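Local coordinates for universal stress protein (Mycobacterium smegmatis, PDB 5AHW) that binds cyclic AMP as a dimeric member of the universal stress protein A family and probably serves in signalling, at residues Y4-V9 and K107-V112; V9-S14 and I37-F42. All blocks are in the same frame, centred on the assembly; numbering follows the deposited sequence.

Contact 1: Y4-V9 and K107-V112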
loop_
_atom_site.group_PDB
_atom_site.type_symbol
_atom_site.label_atom_id
_atom_site.label_comp_id
_atom_site.label_asym_id
_atom_site.label_seq_id
_atom_site.Cartn_x
_atom_site.Cartn_y
_atom_site.Cartn_z
ATOM N N TYR B 4 -3.970 -11.962 -2.045
ATOM C CA TYR B 4 -3.192 -11.913 -0.840
ATOM C C TYR B 4 -3.687 -13.044 0.113
ATOM O O TYR B 4 -4.890 -13.114 0.417
ATOM C CB TYR B 4 -3.343 -10.527 -0.185
ATOM C CG TYR B 4 -2.715 -9.344 -0.930
ATOM C CD1 TYR B 4 -1.535 -9.470 -1.664
ATOM C CD2 TYR B 4 -3.271 -8.065 -0.846
ATOM C CE1 TYR B 4 -0.948 -8.373 -2.290
ATOM C CE2 TYR B 4 -2.650 -6.963 -1.448
ATOM C CZ TYR B 4 -1.488 -7.113 -2.144
ATOM O OH TYR B 4 -0.896 -6.026 -2.777
ATOM N N GLN B 5 -2.752 -13.888 0.564
ATOM C CA GLN B 5 -3.005 -14.956 1.527
ATOM C C GLN B 5 -2.559 -14.567 2.954
ATOM O O GLN B 5 -3.101 -15.055 3.964
ATOM C CB GLN B 5 -2.234 -16.237 1.115
ATOM C CG GLN B 5 -2.529 -16.833 -0.277
ATOM C CD GLN B 5 -1.981 -18.282 -0.447
ATOM O OE1 GLN B 5 -0.786 -18.486 -0.598
ATOM N NE2 GLN B 5 -2.870 -19.275 -0.410
ATOM N N THR B 6 -1.557 -13.708 3.046
ATOM C CA THR B 6 -0.951 -13.404 4.342
ATOM C C THR B 6 -0.579 -11.932 4.433
ATOM O O THR B 6 0.264 -11.471 3.712
ATOM C CB THR B 6 0.301 -14.287 4.573
ATOM O OG1 THR B 6 -0.043 -15.680 4.515
ATOM C CG2 THR B 6 0.902 -14.019 5.948
ATOM N N VAL B 7 -1.215 -11.217 5.335
ATOM C CA VAL B 7 -1.008 -9.781 5.450
ATOM C C VAL B 7 -0.396 -9.516 6.826
ATOM O O VAL B 7 -0.865 -10.036 7.816
ATOM C CB VAL B 7 -2.319 -9.047 5.367
ATOM C CG1 VAL B 7 -2.122 -7.579 5.528
ATOM C CG2 VAL B 7 -3.030 -9.302 4.041
ATOM N N VAL B 8 0.650 -8.723 6.851
ATOM C CA VAL B 8 1.273 -8.297 8.076
ATOM C C VAL B 8 1.048 -6.819 8.327
ATOM O O VAL B 8 1.302 -6.025 7.443
ATOM C CB VAL B 8 2.789 -8.541 8.022
ATOM C CG1 VAL B 8 3.438 -7.956 9.275
ATOM C CG2 VAL B 8 3.094 -10.058 8.029
ATOM N N VAL B 9 0.591 -6.479 9.531
ATOM C CA VAL B 9 0.360 -5.105 9.917
ATOM C C VAL B 9 1.095 -4.800 11.187
ATOM O O VAL B 9 1.108 -5.589 12.122
ATOM C CB VAL B 9 -1.145 -4.709 10.004
ATOM C CG1 VAL B 9 -1.951 -5.478 11.078
ATOM C CG2 VAL B 9 -1.292 -3.184 10.204
ATOM N N LYS B 107 6.496 -15.268 4.680
ATOM C CA LYS B 107 6.227 -15.186 3.255
ATOM C C LYS B 107 5.011 -14.288 2.999
ATOM O O LYS B 107 4.085 -14.635 2.267
ATOM C CB LYS B 107 6.085 -16.581 2.680
ATOM C CG LYS B 107 7.425 -17.329 2.765
ATOM C CD LYS B 107 7.379 -18.786 2.257
ATOM C CE LYS B 107 8.589 -19.579 2.811
ATOM N NZ LYS B 107 8.225 -20.996 3.157
ATOM N N ALA B 108 5.027 -13.113 3.601
ATOM C CA ALA B 108 3.856 -12.231 3.537
ATOM C C ALA B 108 3.643 -11.716 2.111
ATOM O O ALA B 108 4.584 -11.493 1.398
ATOM C CB ALA B 108 4.048 -11.064 4.452
ATOM N N ASP B 109 2.397 -11.566 1.702
ATOM C CA ASP B 109 2.073 -11.060 0.393
ATOM C C ASP B 109 1.937 -9.568 0.513
ATOM O O ASP B 109 2.048 -8.848 -0.479
ATOM C CB ASP B 109 0.724 -11.627 -0.046
ATOM C CG ASP B 109 0.712 -13.105 -0.065
ATOM O OD1 ASP B 109 1.527 -13.647 -0.822
ATOM O OD2 ASP B 109 -0.061 -13.739 0.676
ATOM N N LEU B 110 1.642 -9.089 1.713
ATOM C CA LEU B 110 1.514 -7.656 1.915
ATOM C C LEU B 110 1.877 -7.247 3.345
ATOM O O LEU B 110 1.520 -7.901 4.327
ATOM C CB LEU B 110 0.073 -7.241 1.624
ATOM C CG LEU B 110 -0.328 -5.782 1.883
ATOM C CD1 LEU B 110 0.261 -4.922 0.788
ATOM C CD2 LEU B 110 -1.837 -5.611 1.959
ATOM N N LEU B 111 2.539 -6.123 3.434
ATOM C CA LEU B 111 2.896 -5.526 4.687
ATOM C C LEU B 111 2.234 -4.145 4.801
ATOM O O LEU B 111 2.331 -3.341 3.896
ATOM C CB LEU B 111 4.415 -5.404 4.632
ATOM C CG LEU B 111 5.171 -4.856 5.796
ATOM C CD1 LEU B 111 4.613 -5.293 7.156
ATOM C CD2 LEU B 111 6.555 -5.388 5.543
ATOM N N VAL B 112 1.531 -3.875 5.893
ATOM C CA VAL B 112 0.798 -2.664 6.048
ATOM C C VAL B 112 1.363 -1.826 7.204
ATOM O O VAL B 112 1.595 -2.309 8.330
ATOM C CB VAL B 112 -0.657 -3.016 6.346
ATOM C CG1 VAL B 112 -1.543 -1.768 6.435
ATOM C CG2 VAL B 112 -1.182 -3.928 5.256
#
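Tyr-4 lays its ring over Leu-110 like a lid: Leu-110 CB sits 4.0 Å from the ring centroid, only 5° off the normal, a CH-pi contact over the face. Both leucine methyls follow, CD2 coming within 3.8 Å of Tyr-4 CE2 and CD1 lying beneath the phenol end. The ring also runs past the Asp-109 side chain in the opposite direction, so Asp-109 CB lies close to Tyr-4 CD1. The tyrosine hydroxyl is hydrogen-bonded to Asp-140, and Arg-23 of the second subunit makes a cation-pi contact with the ring.

Asp-109 reaches across toward the start of strand 6-10, its CG anti to the carbonyl carbon (chi1 -58°), and OD2 takes two backbone amides. Gln-5 N comes in at 2.7 Å from above the carboxylate plane, whereas Thr-6 N, at 2.8 Å, uses the anti lone pair. Thr-6 O answers by accepting Asp-109 N and, weakly, Leu-110 N. Past this knot the strands run parallel, joined by Val-8 N to Leu-110 O and Val-112 N to Val-8 O.

Side chains alternate between the faces. On the Val-7 and Val-9 side, Val-7 CG1 rests in the notch between Leu-110 CD2 and Val-112 CG2, touching both from one side, the latter 3.8 Å away, while Val-9 CG2 leans on Val-112 CB. Helix 15-31 covers Val-9 and Val-112. On the other face Val-8 forks around its neighbours: CG1 lies alongside Leu-111 CD1 at 3.6 Å, and CG2 meets Ala-108 CB at 3.8 Å. With Leu-111 CG anti to the backbone N (chi1 -178°), the side chain runs out and CD1 also lies over Val-8 O. Here two neighbouring strands pair in the centre of a five-stranded parallel sheet of order 3-2-1-4-5, the alpha/beta fold of the universal stress proteins.

Contact 2: V9-S14 and I37-F42. With CMP (adenosine-3',5'-cyclic-monophosphate), chain K.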
loop_
_atom_site.group_PDB
_atom_site.type_symbol
_atom_site.label_atom_id
_atom_site.label_comp_id
_atom_site.label_asym_id
_atom_site.label_seq_id
_atom_site.Cartn_x
_atom_site.Cartn_y
_atom_site.Cartn_z
ATOM N N VAL B 9 0.591 -6.479 9.531
ATOM C CA VAL B 9 0.360 -5.105 9.917
ATOM C C VAL B 9 1.095 -4.800 11.187
ATOM O O VAL B 9 1.108 -5.589 12.122
ATOM C CB VAL B 9 -1.145 -4.709 10.004
ATOM C CG1 VAL B 9 -1.951 -5.478 11.078
ATOM C CG2 VAL B 9 -1.292 -3.184 10.204
ATOM N N GLY B 10 1.757 -3.645 11.189
ATOM C CA GLY B 10 2.521 -3.157 12.328
ATOM C C GLY B 10 1.729 -2.126 13.073
ATOM O O GLY B 10 1.174 -1.221 12.466
ATOM N N THR B 11 1.587 -2.329 14.382
ATOM C CA THR B 11 1.029 -1.328 15.270
ATOM C C THR B 11 1.928 -1.046 16.474
ATOM O O THR B 11 2.462 -1.984 17.037
ATOM C CB THR B 11 -0.370 -1.712 15.781
ATOM O OG1 THR B 11 -0.827 -0.709 16.719
ATOM C CG2 THR B 11 -0.402 -3.020 16.422
ATOM N N ASP B 12 2.105 0.231 16.840
ATOM C CA ASP B 12 2.737 0.633 18.115
ATOM C C ASP B 12 1.720 1.065 19.197
ATOM O O ASP B 12 2.090 1.640 20.208
ATOM C CB ASP B 12 3.714 1.762 17.923
ATOM C CG ASP B 12 3.036 2.985 17.384
ATOM O OD1 ASP B 12 1.865 2.837 16.932
ATOM O OD2 ASP B 12 3.675 4.046 17.344
ATOM N N GLY B 13 0.448 0.774 19.002
ATOM C CA GLY B 13 -0.553 1.200 19.955
ATOM C C GLY B 13 -1.111 2.594 19.732
ATOM O O GLY B 13 -2.060 2.987 20.404
ATOM N N SER B 14 -0.499 3.352 18.825
ATOM C CA SER B 14 -1.005 4.665 18.466
ATOM C C SER B 14 -2.353 4.582 17.779
ATOM O O SER B 14 -2.568 3.610 17.067
ATOM C CB SER B 14 -0.005 5.418 17.571
ATOM O OG SER B 14 0.111 4.804 16.312
ATOM N N ILE B 37 -0.797 -9.390 13.229
ATOM C CA ILE B 37 -0.575 -8.092 13.825
ATOM C C ILE B 37 0.743 -8.168 14.589
ATOM O O ILE B 37 0.908 -9.016 15.486
ATOM C CB ILE B 37 -1.736 -7.712 14.781
ATOM C CG1 ILE B 37 -3.097 -7.859 14.083
ATOM C CG2 ILE B 37 -1.546 -6.289 15.344
ATOM C CD1 ILE B 37 -4.305 -7.508 14.940
ATOM N N ALA B 38 1.670 -7.284 14.259
ATOM C CA ALA B 38 2.975 -7.249 14.903
ATOM C C ALA B 38 3.249 -5.941 15.656
ATOM O O ALA B 38 2.907 -4.853 15.189
ATOM C CB ALA B 38 4.072 -7.503 13.867
ATOM N N THR B 39 3.834 -6.056 16.835
ATOM C CA THR B 39 4.233 -4.912 17.602
ATOM C C THR B 39 5.686 -5.130 18.008
ATOM O O THR B 39 6.042 -6.128 18.725
ATOM C CB THR B 39 3.386 -4.736 18.865
ATOM O OG1 THR B 39 2.040 -4.456 18.496
ATOM C CG2 THR B 39 3.891 -3.594 19.709
ATOM N N ALA B 40 6.537 -4.224 17.545
ATOM C CA ALA B 40 7.966 -4.332 17.860
ATOM C C ALA B 40 8.205 -3.572 19.129
ATOM O O ALA B 40 7.631 -2.504 19.318
ATOM C CB ALA B 40 8.819 -3.733 16.757
ATOM N N TYR B 41 9.061 -4.077 19.985
ATOM C CA TYR B 41 9.430 -3.342 21.194
ATOM C C TYR B 41 10.842 -3.783 21.713
ATOM O O TYR B 41 11.269 -4.883 21.448
ATOM C CB TYR B 41 8.358 -3.555 22.285
ATOM C CG TYR B 41 8.394 -4.927 22.868
ATOM C CD1 TYR B 41 7.887 -6.004 22.188
ATOM C CD2 TYR B 41 8.982 -5.160 24.093
ATOM C CE1 TYR B 41 7.959 -7.285 22.710
ATOM C CE2 TYR B 41 9.073 -6.446 24.632
ATOM C CZ TYR B 41 8.551 -7.501 23.945
ATOM O OH TYR B 41 8.623 -8.767 24.504
ATOM N N PHE B 42 11.546 -2.871 22.395
ATOM C CA PHE B 42 12.790 -3.165 23.177
ATOM C C PHE B 42 12.381 -3.341 24.665
ATOM O O PHE B 42 12.011 -2.371 25.306
ATOM C CB PHE B 42 13.771 -1.985 23.110
ATOM C CG PHE B 42 14.033 -1.385 21.714
ATOM C CD1 PHE B 42 14.790 -2.071 20.759
ATOM C CD2 PHE B 42 13.659 -0.053 21.426
ATOM C CE1 PHE B 42 15.121 -1.474 19.552
ATOM C CE2 PHE B 42 13.961 0.556 20.178
ATOM C CZ PHE B 42 14.701 -0.163 19.247
HETATM P P CMP K . 1.231 4.959 12.151
HETATM O O1P CMP K . -0.132 5.310 11.564
HETATM O O2P CMP K . 1.308 5.379 13.545
HETATM O "O5'" CMP K . 2.459 5.442 11.286
HETATM C "C5'" CMP K . 3.796 4.885 11.326
HETATM C "C4'" CMP K . 3.635 3.391 11.348
HETATM O "O4'" CMP K . 4.841 2.685 11.580
HETATM C "C3'" CMP K . 2.732 2.899 12.415
HETATM O "O3'" CMP K . 1.415 3.345 12.125
HETATM C "C2'" CMP K . 2.998 1.387 12.392
HETATM O "O2'" CMP K . 2.352 0.702 11.309
HETATM C "C1'" CMP K . 4.516 1.412 12.147
HETATM N N9 CMP K . 5.165 1.266 13.472
HETATM C C8 CMP K . 5.700 2.241 14.230
HETATM N N7 CMP K . 6.135 1.753 15.403
HETATM C C5 CMP K . 5.900 0.462 15.398
HETATM C C6 CMP K . 6.147 -0.670 16.308
HETATM N N6 CMP K . 6.745 -0.454 17.472
HETATM N N1 CMP K . 5.749 -1.895 15.938
HETATM C C2 CMP K . 5.141 -2.135 14.770
HETATM N N3 CMP K . 4.866 -1.150 13.889
HETATM C C4 CMP K . 5.224 0.134 14.147
#
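Thr-11 and Thr-39 meet obliquely just where the two parallel strands part. Thr-39 OG1, anti to the carbonyl carbon (chi1 -65°), donates to Thr-11 O at 2.9 Å, arriving 29° out of the carbonyl plane. Thr-11 turns its methyl back toward the other strand: CG2 lies 3.5 Å from Thr-39 OG1 and 3.6 Å from Ile-37 CG2, which it crosses at a slant. Its hydroxyl, anti to the backbone N (chi1 177°), instead accepts Gly-13 N in an ST turn and is hydrogen-bonded to Ser-17. Val-9 and Ile-37 run alongside each other off the same face, CG1 to CG1 4.0 Å. Ala-38 stitches the backbones through its N to Val-9 O and its O to Thr-11 N.

Cyclic AMP binds at this end of the strands. Gly-10 O accepts the ribose O2', and Gly-10, lacking a side chain, lets adenine N3 come close to its backbone. Asp-12 CB approaches N7, its OD1 accepting Ser-14 N in an Asx turn. Ala-40 reads the adenine edge twice: its N donates to N1 at 2.9 Å, and its O accepts N6. This donor-acceptor pair matches adenine, whereas guanine, with N1 protonated and a carbonyl at position 6, would present the reverse pattern.

Overall arrangement
Strand 6-10 is the common element: it pairs with 110-114 in contact 1 and with 34-41 in contact 2, so the three lie side by side in one parallel sheet. The contact centres are about 15 Å apart, and Val-9 belongs to both. Where they meet, Val-112 O probably accepts Gly-10 N. Along the chain, contact 2 closes early, across the beta-alpha-beta unit through helix 15-31; contact 1 brings in strand 110-114 from much later in the chain, so its loop encloses contact 2. Cyclic AMP lies at the C-terminal ends of these strands, where Gly-10, Ala-40 and Gly-114, one from each strand, belong to its binding site.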